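Local coordinates for protein AAC3-I (Uncultured bacterium, PDB 5HMN) that probably transfers an acetyl group from acetyl-coenzyme A to aminoglycoside antibiotics, as a GNAT-fold acetyltransferase linked to antibiotic resistance, at residues Phe29-Met32 with Glu33-Thr36; Asp125-Ile128 with Glu129-Pro132. One frame throughout, in Å; residues are numbered along the deposited sequence.

Overall arrangement
Both contacts are local and lie at the coenzyme A site of the GNAT fold, though far apart in sequence. Contact 1 comes first and is a helix end followed by an N-cap, joining helix 15-28 to the short helix 32-36; contact 2 follows much later, a beta turn where strand 119-124 gives way to helix 131-140. Their centres lie 18 Å apart and their nearest atoms about 6 Å, without touching. Phe29 of contact 1 leans on strand 82-91, the parallel neighbour of strand 119-124, and the pantetheine arm of the cofactor runs beside this part of the sheet. The two contacts therefore meet the same cofactor from separate parts of the chain, and both also touch the second subunit.

Contact 1 of 2, residues Phe29-Met32 with Glu33-Thr36. With COA (coenzyme A), chain J.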
ATOM      1  N   PHE C  29      18.861  -4.774  -4.615  1.00 38.59           N
ATOM      2  CA  PHE C  29      17.859  -5.087  -5.627  1.00 42.18           C
ATOM      3  C   PHE C  29      18.479  -5.128  -7.022  1.00 40.11           C
ATOM      4  O   PHE C  29      17.783  -5.347  -8.011  1.00 42.84           O
ATOM      5  CB  PHE C  29      16.718  -4.063  -5.597  1.00 39.39           C
ATOM      6  CG  PHE C  29      15.948  -4.040  -4.300  1.00 43.49           C
ATOM      7  CD1 PHE C  29      15.739  -5.202  -3.578  1.00 50.68           C
ATOM      8  CD2 PHE C  29      15.442  -2.850  -3.803  1.00 38.99           C
ATOM      9  CE1 PHE C  29      15.034  -5.176  -2.386  1.00 49.98           C
ATOM     10  CE2 PHE C  29      14.739  -2.816  -2.613  1.00 39.58           C
ATOM     11  CZ  PHE C  29      14.532  -3.980  -1.904  1.00 52.11           C
ATOM     12  N   ASN C  30      19.789  -4.912  -7.085  1.00 42.24           N
ATOM     13  CA  ASN C  30      20.510  -4.835  -8.355  1.00 45.41           C
ATOM     14  C   ASN C  30      19.874  -3.839  -9.319  1.00 54.27           C
ATOM     15  O   ASN C  30      19.827  -4.068 -10.528  1.00 54.07           O
ATOM     16  CB  ASN C  30      20.601  -6.218  -9.007  1.00 51.20           C
ATOM     17  CG  ASN C  30      21.541  -7.149  -8.266  1.00 75.66           C
ATOM     18  OD1 ASN C  30      22.761  -7.026  -8.369  1.00 83.20           O
ATOM     19  ND2 ASN C  30      20.977  -8.088  -7.513  1.00 78.87           N
ATOM     20  N   ASP C  31      19.385  -2.730  -8.770  1.00 49.93           N
ATOM     21  CA  ASP C  31      18.722  -1.702  -9.558  1.00 43.08           C
ATOM     22  C   ASP C  31      19.134  -0.313  -9.071  1.00 46.07           C
ATOM     23  O   ASP C  31      18.301   0.465  -8.604  1.00 42.54           O
ATOM     24  CB  ASP C  31      17.205  -1.868  -9.481  1.00 45.70           C
ATOM     25  CG  ASP C  31      16.481  -1.173 -10.620  1.00 71.31           C
ATOM     26  OD1 ASP C  31      17.091  -0.304 -11.279  1.00 76.04           O
ATOM     27  OD2 ASP C  31      15.297  -1.496 -10.857  1.00 83.64           O
ATOM     28  N   MET C  32      20.424  -0.012  -9.188  1.00 42.53           N
ATOM     29  CA  MET C  32      20.977   1.248  -8.702  1.00 51.53           C
ATOM     30  C   MET C  32      20.382   2.451  -9.418  1.00 56.63           C
ATOM     31  O   MET C  32      20.224   3.522  -8.831  1.00 53.62           O
ATOM     32  CB  MET C  32      22.499   1.255  -8.853  1.00 53.37           C
ATOM     33  CG  MET C  32      23.222   0.394  -7.831  1.00 71.79           C
ATOM     34  SD  MET C  32      23.255   1.146  -6.190  1.00 61.36           S
ATOM     35  CE  MET C  32      24.783   2.078  -6.271  1.00 81.06           C
ATOM     36  N   GLU C  33      20.052   2.265 -10.691  1.00 54.43           N
ATOM     37  CA  GLU C  33      19.519   3.345 -11.511  1.00 63.50           C
ATOM     38  C   GLU C  33      18.181   3.859 -10.983  1.00 44.77           C
ATOM     39  O   GLU C  33      17.928   5.059 -10.979  1.00 52.61           O
ATOM     40  CB  GLU C  33      19.369   2.877 -12.960  1.00 73.59           C
ATOM     41  CG  GLU C  33      18.606   3.842 -13.851  1.00 95.60           C
ATOM     42  CD  GLU C  33      18.670   3.457 -15.316  1.00115.94           C
ATOM     43  OE1 GLU C  33      18.432   2.273 -15.635  1.00120.96           O
ATOM     44  OE2 GLU C  33      18.961   4.343 -16.149  1.00115.03           O
ATOM     45  N   THR C  34      17.328   2.948 -10.534  1.00 48.48           N
ATOM     46  CA  THR C  34      16.009   3.319 -10.037  1.00 42.67           C
ATOM     47  C   THR C  34      16.083   4.034  -8.685  1.00 44.08           C
ATOM     48  O   THR C  34      15.337   4.981  -8.436  1.00 40.61           O
ATOM     49  CB  THR C  34      15.101   2.082  -9.903  1.00 58.96           C
ATOM     50  OG1 THR C  34      15.003   1.423 -11.172  1.00 53.14           O
ATOM     51  CG2 THR C  34      13.709   2.479  -9.435  1.00 49.83           C
ATOM     52  N   TYR C  35      16.997   3.592  -7.826  1.00 42.02           N
ATOM     53  CA  TYR C  35      17.037   4.073  -6.445  1.00 42.05           C
ATOM     54  C   TYR C  35      17.996   5.236  -6.215  1.00 36.73           C
ATOM     55  O   TYR C  35      17.847   5.976  -5.245  1.00 41.76           O
ATOM     56  CB  TYR C  35      17.390   2.922  -5.499  1.00 40.53           C
ATOM     57  CG  TYR C  35      16.255   1.941  -5.310  1.00 32.69           C
ATOM     58  CD1 TYR C  35      15.284   2.150  -4.339  1.00 48.51           C
ATOM     59  CD2 TYR C  35      16.148   0.813  -6.114  1.00 41.22           C
ATOM     60  CE1 TYR C  35      14.238   1.260  -4.172  1.00 46.98           C
ATOM     61  CE2 TYR C  35      15.105  -0.083  -5.955  1.00 51.50           C
ATOM     62  CZ  TYR C  35      14.154   0.146  -4.982  1.00 55.97           C
ATOM     63  OH  TYR C  35      13.114  -0.741  -4.814  1.00 52.22           O
ATOM     64  N   THR C  36      18.975   5.404  -7.100  1.00 35.58           N
ATOM     65  CA  THR C  36      19.954   6.471  -6.937  1.00 42.67           C
ATOM     66  C   THR C  36      20.126   7.328  -8.193  1.00 46.54           C
ATOM     67  O   THR C  36      20.792   8.362  -8.153  1.00 52.86           O
ATOM     68  CB  THR C  36      21.340   5.914  -6.542  1.00 48.42           C
ATOM     69  OG1 THR C  36      21.865   5.105  -7.605  1.00 45.17           O
ATOM     70  CG2 THR C  36      21.246   5.078  -5.268  1.00 41.16           C
TER
HETATM   71  N1A COA J 500      17.780 -18.992   2.561  0.50 63.99           N
HETATM   72  C2A COA J 500      16.962 -19.661   3.417  0.50 57.83           C
HETATM   73  N3A COA J 500      16.409 -19.091   4.496  0.50 53.22           N
HETATM   74  C4A COA J 500      16.675 -17.799   4.724  0.50 58.76           C
HETATM   75  C5A COA J 500      17.487 -17.117   3.906  0.50 55.50           C
HETATM   76  C6A COA J 500      18.050 -17.721   2.818  0.50 58.61           C
HETATM   77  N6A COA J 500      18.912 -17.276   1.786  0.50 56.62           N
HETATM   78  N7A COA J 500      17.584 -15.885   4.369  0.50 55.27           N
HETATM   79  C8A COA J 500      16.855 -15.799   5.492  0.50 59.33           C
HETATM   80  N9A COA J 500      16.295 -16.988   5.698  0.50 59.41           N
HETATM   81  C1B COA J 500      15.459 -17.346   6.724  0.50 63.86           C
HETATM   82  C2B COA J 500      16.046 -18.083   7.634  0.50 61.26           C
HETATM   83  O2B COA J 500      15.036 -18.867   8.307  0.50 54.44           O
HETATM   84  C3B COA J 500      16.569 -17.092   8.655  0.50 60.80           C
HETATM   85  O3B COA J 500      16.737 -17.593   9.854  0.50 62.21           O
HETATM   86  P3B COA J 500      17.984 -18.465  10.240  0.50 75.08           P
HETATM   87  O7A COA J 500      17.948 -18.606  11.696  0.50 74.04           O
HETATM   88  O8A COA J 500      17.847 -19.779   9.632  0.50 75.68           O
HETATM   89  O9A COA J 500      19.288 -17.906   9.795  0.50 71.50           O
HETATM   90  C4B COA J 500      15.390 -16.041   8.624  0.50 55.84           C
HETATM   91  O4B COA J 500      14.908 -16.012   7.435  0.50 48.61           O
HETATM   92  C5B COA J 500      15.916 -14.637   8.986  0.50 53.80           C
HETATM   93  O5B COA J 500      17.072 -14.281   8.281  0.50 54.70           O
HETATM   94  P1A COA J 500      17.635 -12.845   8.414  0.50 41.33           P
HETATM   95  O1A COA J 500      19.034 -12.961   8.681  0.50 43.46           O
HETATM   96  O2A COA J 500      16.978 -12.168   9.479  0.50 30.75           O
HETATM   97  O3A COA J 500      17.519 -12.215   7.035  0.50 39.25           O
HETATM   98  P2A COA J 500      18.520 -11.252   6.375  0.50 38.88           P
HETATM   99  O4A COA J 500      18.972 -10.308   7.314  0.50 37.60           O
HETATM  100  O5A COA J 500      19.579 -12.000   5.820  0.50 40.45           O
HETATM  101  O6A COA J 500      17.865 -10.627   5.121  0.50 38.99           O
HETATM  102  CBP COA J 500      16.663 -10.429   3.105  0.50 36.71           C
HETATM  103  CCP COA J 500      16.931 -11.271   4.366  0.50 34.75           C
HETATM  104  CDP COA J 500      16.196  -9.039   3.490  0.50 37.93           C
HETATM  105  CEP COA J 500      15.540 -11.075   2.273  0.50 48.39           C
HETATM  106  CAP COA J 500      17.940 -10.379   2.315  0.50 38.46           C
HETATM  107  OAP COA J 500      18.143 -11.619   1.791  0.50 43.85           O
HETATM  108  C9P COA J 500      17.885  -9.409   1.174  0.50 42.46           C
HETATM  109  O9P COA J 500      18.113  -8.274   1.331  0.50 40.23           O
HETATM  110  N8P COA J 500      17.596  -9.844  -0.135  0.50 42.26           N
HETATM  111  C7P COA J 500      17.573  -8.982  -1.242  0.50 42.54           C
HETATM  112  C6P COA J 500      16.311  -8.118  -1.417  0.50 50.43           C
HETATM  113  C5P COA J 500      14.944  -8.775  -1.116  0.50 56.93           C
HETATM  114  O5P COA J 500      14.658  -9.880  -1.518  0.50 57.06           O
HETATM  115  N4P COA J 500      14.019  -7.992  -0.352  0.50 51.26           N
HETATM  116  C3P COA J 500      12.713  -8.411   0.032  0.50 50.58           C
HETATM  117  C2P COA J 500      11.645  -7.328  -0.273  0.50 63.14           C
HETATM  118  S1P COA J 500      10.089  -7.799   0.468  0.50 55.48           S
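Asp31 and Thr34 hold the start of helix 32-36 together. Just before them, Asn30 ends helix 15-28 in a Schellman motif with positive phi, and Asp31 then takes the N-cap position of the next helix. Its CG lies anti to the backbone N (chi1 -160°), which carries OD1 over to the first turn, where it accepts a weak bond from Thr34 N at 3.3 Å. The hydroxyl adds a shorter bond: Thr34 OG1 donates to Asp31 OD1 at 2.7 Å, coming from above the carboxylate plane, 46° out of it.

A second pair of bonds closes on the carbonyl of Met32. Thr36 N reaches Met32 O at 2.8 Å as the regular helical bond, while Thr36 OG1 donates to Met32 O at 2.6 Å. The two donors arrive from opposite faces of the carbonyl plane.

The apolar part belongs to two rings. Phe29 and Tyr35 lie obliquely, centroids 5.5 Å apart, and Phe29 CD2 touches Tyr35 CZ at 3.5 Å. The rim of the tyrosine ring, at CD2, also comes in plane to Asp31 O, 3.3 Å away. Tyr35 OH is hydrogen-bonded to Asp88 OD2 of strand 82-91, and Phe29 packs on that same aspartate.

The far side of the phenylalanine ring turns to the cofactor: Phe29 CE1 lies 3.4 Å from C6P of coenzyme A, which meets it at the edge. Across the dimer, Thr34 O accepts from Gln79 NE2 of the second subunit.

The Thr34 hydroxyl, more than the weak backbone bond, thus ties Asp31 to the first turn, and Phe29 sets a nonpolar ring edge against the pantetheine C6P, beside the amide N4P, in a van der Waals contact.

Contact 2 of 2, residues Asp125-Ile128 with Glu129-Pro132; sequences DTAI and EDEP. With COA (coenzyme A), chain J.
Asp130 folds back on Asp125 and Ala127 at a type I beta turn, Ala127 to Asp130, which carries the chain from strand 119-124 into helix 131-140 of the GNAT fold. Asp130 N closes the turn on Ala127 O at 2.9 Å, the donor standing above the carbonyl plane.

The tight part is the carboxylate of Asp130, a buried side chain inside the bend. Its CG sits anti to the carbonyl carbon (chi1 -70°), and this tucks the group back against the preceding backbone. Asp130 OD2 comes 2.7 Å from Ala127 N, but the N-H points badly and no bond forms. Asp130 OD1 rests 3.1 Å from Asp125 CB. On its other flank Glu129 OE1 lies only 2.6 Å from Asp130 OD1, so one of these two acids probably holds a proton. The carboxylates of Asp125 and Asp130 cross with their planes 29° apart. Asp125 OD1 lies 3.3 Å from Asp130 OD2; these groups would repel if both were charged, which a proton held in the cluster would ease.

The outer side is looser. Ile128 is exposed, though its CB still touches Glu129 N at 3.2 Å. Thr126, which turns away from the turn, hands its hydroxyl to Glu145 O of the second subunit, and Asp125 packs on Glu144 of that same subunit.

Facing the cofactor, Glu129 bends at chi2 (-72°), bringing OE2 to 2.8 Å from O5P of coenzyme A, a pantetheine carbonyl oxygen. Pro132, on helix 131-140, brings CB to 3.3 Å from the adenine amine N6A of coenzyme A.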
ATOM      1  N   ASP C 125       7.751 -11.226  -4.002  1.00 75.51           N
ATOM      2  CA  ASP C 125       7.913 -11.656  -5.383  1.00 86.16           C
ATOM      3  C   ASP C 125       8.150 -13.167  -5.357  1.00 83.96           C
ATOM      4  O   ASP C 125       8.505 -13.715  -4.315  1.00 74.77           O
ATOM      5  CB  ASP C 125       9.063 -10.897  -6.048  1.00102.90           C
ATOM      6  CG  ASP C 125       9.045 -11.001  -7.556  1.00122.03           C
ATOM      7  OD1 ASP C 125       8.540 -12.012  -8.086  1.00135.41           O
ATOM      8  OD2 ASP C 125       9.543 -10.064  -8.216  1.00129.02           O
ATOM      9  N   THR C 126       7.878 -13.863  -6.463  1.00 81.72           N
ATOM     10  CA  THR C 126       8.004 -15.331  -6.480  1.00 89.71           C
ATOM     11  C   THR C 126       9.200 -16.021  -7.160  1.00103.20           C
ATOM     12  O   THR C 126       9.451 -17.200  -6.910  1.00102.31           O
ATOM     13  CB  THR C 126       6.717 -15.980  -7.030  1.00 93.28           C
ATOM     14  OG1 THR C 126       6.227 -15.214  -8.137  1.00 92.44           O
ATOM     15  CG2 THR C 126       5.648 -16.043  -5.950  1.00 97.03           C
ATOM     16  N   ALA C 127       9.921 -15.250  -7.967  1.00108.67           N
ATOM     17  CA  ALA C 127      11.093 -15.717  -8.701  1.00104.71           C
ATOM     18  C   ALA C 127      12.187 -16.285  -7.782  1.00 97.57           C
ATOM     19  O   ALA C 127      12.154 -16.158  -6.558  1.00100.09           O
ATOM     20  CB  ALA C 127      11.659 -14.587  -9.547  1.00111.84           C
ATOM     21  N   ILE C 128      13.151 -16.910  -8.446  1.00102.89           N
ATOM     22  CA  ILE C 128      14.437 -17.374  -7.993  1.00 95.52           C
ATOM     23  C   ILE C 128      15.140 -16.423  -7.049  1.00 87.85           C
ATOM     24  O   ILE C 128      15.838 -16.883  -6.145  1.00 78.12           O
ATOM     25  CB  ILE C 128      15.374 -17.666  -9.183  1.00 97.57           C
ATOM     26  CG1 ILE C 128      14.580 -18.233 -10.361  1.00103.45           C
ATOM     27  CG2 ILE C 128      16.478 -18.626  -8.768  1.00 90.22           C
ATOM     28  CD1 ILE C 128      14.532 -17.315 -11.564  1.00105.49           C
ATOM     29  N   GLU C 129      15.013 -15.112  -7.228  1.00 95.02           N
ATOM     30  CA  GLU C 129      15.787 -14.298  -6.296  1.00 95.83           C
ATOM     31  C   GLU C 129      15.128 -14.217  -4.906  1.00 91.20           C
ATOM     32  O   GLU C 129      15.724 -13.733  -3.940  1.00 89.18           O
ATOM     33  CB  GLU C 129      15.990 -12.906  -6.938  1.00105.34           C
ATOM     34  CG  GLU C 129      16.206 -11.701  -6.028  1.00120.10           C
ATOM     35  CD  GLU C 129      14.950 -11.291  -5.288  1.00128.60           C
ATOM     36  OE1 GLU C 129      13.854 -11.427  -5.867  1.00131.38           O
ATOM     37  OE2 GLU C 129      15.060 -10.868  -4.120  1.00125.80           O
ATOM     38  N   ASP C 130      13.917 -14.751  -4.798  1.00 78.67           N
ATOM     39  CA  ASP C 130      13.011 -14.405  -3.710  1.00 71.71           C
ATOM     40  C   ASP C 130      13.001 -15.291  -2.465  1.00 66.14           C
ATOM     41  O   ASP C 130      12.725 -14.797  -1.376  1.00 72.56           O
ATOM     42  CB  ASP C 130      11.594 -14.352  -4.267  1.00 79.51           C
ATOM     43  CG  ASP C 130      11.384 -13.177  -5.183  1.00 93.33           C
ATOM     44  OD1 ASP C 130      11.607 -12.040  -4.724  1.00 99.14           O
ATOM     45  OD2 ASP C 130      11.010 -13.386  -6.357  1.00 94.95           O
ATOM     46  N   GLU C 131      13.271 -16.587  -2.610  1.00 66.39           N
ATOM     47  CA  GLU C 131      13.017 -17.520  -1.505  1.00 68.62           C
ATOM     48  C   GLU C 131      13.729 -17.183  -0.184  1.00 55.91           C
ATOM     49  O   GLU C 131      13.210 -17.515   0.882  1.00 65.29           O
ATOM     50  CB  GLU C 131      13.359 -18.957  -1.920  1.00 90.10           C
ATOM     51  CG  GLU C 131      13.046 -20.017  -0.848  1.00 82.53           C
ATOM     52  CD  GLU C 131      11.560 -20.146  -0.521  1.00 89.11           C
ATOM     53  OE1 GLU C 131      10.722 -19.618  -1.283  1.00104.45           O
ATOM     54  OE2 GLU C 131      11.228 -20.780   0.505  1.00 91.44           O
ATOM     55  N   PRO C 132      14.913 -16.534  -0.236  1.00 59.13           N
ATOM     56  CA  PRO C 132      15.410 -15.987   1.033  1.00 55.80           C
ATOM     57  C   PRO C 132      14.384 -15.091   1.729  1.00 49.38           C
ATOM     58  O   PRO C 132      14.192 -15.211   2.941  1.00 55.51           O
ATOM     59  CB  PRO C 132      16.644 -15.173   0.615  1.00 56.72           C
ATOM     60  CG  PRO C 132      16.852 -15.447  -0.868  1.00 71.76           C
ATOM     61  CD  PRO C 132      15.988 -16.603  -1.237  1.00 72.83           C
TER
HETATM   62  N1A COA J 500      17.780 -18.992   2.561  0.50 63.99           N
HETATM   63  C2A COA J 500      16.962 -19.661   3.417  0.50 57.83           C
HETATM   64  N3A COA J 500      16.409 -19.091   4.496  0.50 53.22           N
HETATM   65  C4A COA J 500      16.675 -17.799   4.724  0.50 58.76           C
HETATM   66  C5A COA J 500      17.487 -17.117   3.906  0.50 55.50           C
HETATM   67  C6A COA J 500      18.050 -17.721   2.818  0.50 58.61           C
HETATM   68  N6A COA J 500      18.912 -17.276   1.786  0.50 56.62           N
HETATM   69  N7A COA J 500      17.584 -15.885   4.369  0.50 55.27           N
HETATM   70  C8A COA J 500      16.855 -15.799   5.492  0.50 59.33           C
HETATM   71  N9A COA J 500      16.295 -16.988   5.698  0.50 59.41           N
HETATM   72  C1B COA J 500      15.459 -17.346   6.724  0.50 63.86           C
HETATM   73  C2B COA J 500      16.046 -18.083   7.634  0.50 61.26           C
HETATM   74  O2B COA J 500      15.036 -18.867   8.307  0.50 54.44           O
HETATM   75  C3B COA J 500      16.569 -17.092   8.655  0.50 60.80           C
HETATM   76  O3B COA J 500      16.737 -17.593   9.854  0.50 62.21           O
HETATM   77  P3B COA J 500      17.984 -18.465  10.240  0.50 75.08           P
HETATM   78  O7A COA J 500      17.948 -18.606  11.696  0.50 74.04           O
HETATM   79  O8A COA J 500      17.847 -19.779   9.632  0.50 75.68           O
HETATM   80  O9A COA J 500      19.288 -17.906   9.795  0.50 71.50           O
HETATM   81  C4B COA J 500      15.390 -16.041   8.624  0.50 55.84           C
HETATM   82  O4B COA J 500      14.908 -16.012   7.435  0.50 48.61           O
HETATM   83  C5B COA J 500      15.916 -14.637   8.986  0.50 53.80           C
HETATM   84  O5B COA J 500      17.072 -14.281   8.281  0.50 54.70           O
HETATM   85  P1A COA J 500      17.635 -12.845   8.414  0.50 41.33           P
HETATM   86  O1A COA J 500      19.034 -12.961   8.681  0.50 43.46           O
HETATM   87  O2A COA J 500      16.978 -12.168   9.479  0.50 30.75           O
HETATM   88  O3A COA J 500      17.519 -12.215   7.035  0.50 39.25           O
HETATM   89  P2A COA J 500      18.520 -11.252   6.375  0.50 38.88           P
HETATM   90  O4A COA J 500      18.972 -10.308   7.314  0.50 37.60           O
HETATM   91  O5A COA J 500      19.579 -12.000   5.820  0.50 40.45           O
HETATM   92  O6A COA J 500      17.865 -10.627   5.121  0.50 38.99           O
HETATM   93  CBP COA J 500      16.663 -10.429   3.105  0.50 36.71           C
HETATM   94  CCP COA J 500      16.931 -11.271   4.366  0.50 34.75           C
HETATM   95  CDP COA J 500      16.196  -9.039   3.490  0.50 37.93           C
HETATM   96  CEP COA J 500      15.540 -11.075   2.273  0.50 48.39           C
HETATM   97  CAP COA J 500      17.940 -10.379   2.315  0.50 38.46           C
HETATM   98  OAP COA J 500      18.143 -11.619   1.791  0.50 43.85           O
HETATM   99  C9P COA J 500      17.885  -9.409   1.174  0.50 42.46           C
HETATM  100  O9P COA J 500      18.113  -8.274   1.331  0.50 40.23           O
HETATM  101  N8P COA J 500      17.596  -9.844  -0.135  0.50 42.26           N
HETATM  102  C7P COA J 500      17.573  -8.982  -1.242  0.50 42.54           C
HETATM  103  C6P COA J 500      16.311  -8.118  -1.417  0.50 50.43           C
HETATM  104  C5P COA J 500      14.944  -8.775  -1.116  0.50 56.93           C
HETATM  105  O5P COA J 500      14.658  -9.880  -1.518  0.50 57.06           O
HETATM  106  N4P COA J 500      14.019  -7.992  -0.352  0.50 51.26           N
HETATM  107  C3P COA J 500      12.713  -8.411   0.032  0.50 50.58           C
HETATM  108  C2P COA J 500      11.645  -7.328  -0.273  0.50 63.14           C
HETATM  109  S1P COA J 500      10.089  -7.799   0.468  0.50 55.48           S